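Local coordinates for protein cytochrome c55X (PDB 6TP9) that carries a single covalently bound heme c as a small periplasmic electron-transfer cytochrome associated with heme d1 biosynthesis, at residues A[82-85]-A[86-89]. The protein carries 1 engineered substitution. Sequence-based numbering, arbitrary orientation.
Sequences VDRL and IEGE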
# COMPACT_ATOMS: atom_id res chain seq x y z
N VAL A 82 12.38 6.76 -0.70
CA VAL A 82 13.20 5.61 -1.08
C VAL A 82 13.37 4.66 0.10
O VAL A 82 13.28 3.43 -0.06
CB VAL A 82 14.55 6.09 -1.63
CG1 VAL A 82 15.53 4.93 -1.75
CG2 VAL A 82 14.35 6.77 -2.98
N ASP A 83 13.62 5.20 1.29
CA ASP A 83 13.73 4.35 2.47
C ASP A 83 12.47 3.51 2.65
O ASP A 83 12.55 2.32 2.98
CB ASP A 83 13.99 5.20 3.72
CG ASP A 83 15.33 5.91 3.67
OD1 ASP A 83 16.25 5.41 2.98
OD2 ASP A 83 15.47 6.96 4.33
N ARG A 84 11.30 4.12 2.45
CA ARG A 84 10.05 3.39 2.61
C ARG A 84 9.94 2.26 1.59
O ARG A 84 9.49 1.16 1.92
CB ARG A 84 8.86 4.34 2.46
CG ARG A 84 8.91 5.56 3.36
CD ARG A 84 8.69 5.21 4.83
NE ARG A 84 9.84 4.53 5.41
CZ ARG A 84 11.00 5.11 5.69
NH1 ARG A 84 11.98 4.40 6.23
NH2 ARG A 84 11.19 6.39 5.41
N LEU A 85 10.35 2.51 0.34
CA LEU A 85 10.35 1.46 -0.66
C LEU A 85 11.30 0.34 -0.27
O LEU A 85 10.97 -0.84 -0.35
CB LEU A 85 10.73 2.03 -2.02
CG LEU A 85 9.88 3.18 -2.56
CD1 LEU A 85 10.49 3.75 -3.83
CD2 LEU A 85 8.46 2.69 -2.82
N ILE A 86 12.50 0.72 0.18
CA ILE A 86 13.53 -0.27 0.49
C ILE A 86 13.14 -1.08 1.72
O ILE A 86 13.26 -2.31 1.73
CB ILE A 86 14.89 0.43 0.70
CG1 ILE A 86 15.41 0.97 -0.63
CG2 ILE A 86 15.88 -0.53 1.33
CD1 ILE A 86 16.48 2.03 -0.47
N GLU A 87 12.66 -0.41 2.76
CA GLU A 87 12.39 -1.05 4.04
C GLU A 87 10.98 -1.61 4.15
O GLU A 87 10.57 -2.02 5.24
CB GLU A 87 12.66 -0.06 5.18
CG GLU A 87 14.14 0.25 5.37
CD GLU A 87 14.39 1.40 6.33
OE1 GLU A 87 13.41 1.89 6.94
OE2 GLU A 87 15.56 1.80 6.47
N GLY A 88 10.24 -1.66 3.05
CA GLY A 88 8.89 -2.21 3.08
C GLY A 88 7.98 -1.52 4.06
O GLY A 88 7.24 -2.19 4.79
N GLU A 89 8.00 -0.19 4.09
CA GLU A 89 7.25 0.60 5.06
C GLU A 89 6.38 1.64 4.35
O GLU A 89 6.42 2.83 4.65
CB GLU A 89 8.20 1.28 6.04
CG GLU A 89 8.49 0.45 7.28
CD GLU A 89 9.71 0.94 8.03
OE1 GLU A 89 9.99 0.38 9.12
OE2 GLU A 89 10.38 1.87 7.55
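Arg84, on the last turn of helix 75-86, reaches two glutamates that follow it in the chain, Glu87 and Glu89. Its side chain bends at chi2 (-70°) and chi3 (72°), which turns the guanidinium back toward the chain beyond the helix end. There NH1 forms salt bridges with both acids: OE1 of Glu87 comes to 3.0 Å from Arg84 NH1 at the guanidinium edge, in a weak hydrogen bond, its N-H...O angle only 128°, while OE2 of Glu89 sits 3.3 Å from the same NH1, tilted out of the guanidinium plane. Trp80 makes a cation-pi contact with Arg84; Arg17 of the second subunit packs on Arg84 and bonds Glu89 O through NH1.

At the helix end the backbone turns through its own bonds. The amides of Ile86 and Glu87 keep the i to i+4 pattern, with Glu87 N 2.7 Å from Asp83 O. Gly88 then takes positive phi, and Glu89 N bonds almost straight to Arg84 O at 3.0 Å, an i to i+5 bond of the Schellman kind closing helix 75-86.

Val82 CG1 meets Ile86 CD1 at 3.3 Å, shorter than usual for two methyl carbons; Val82 also packs on helix 50-59, and the side chain of Leu85 on Leu40 and Leu45, about 5 Å from the heme c.

One arginine thus bridges two carboxylates whose oxygens Glu87 OE1 and Glu89 OE2 lie 3.1 Å apart, and its positive charge probably offsets their mutual repulsion.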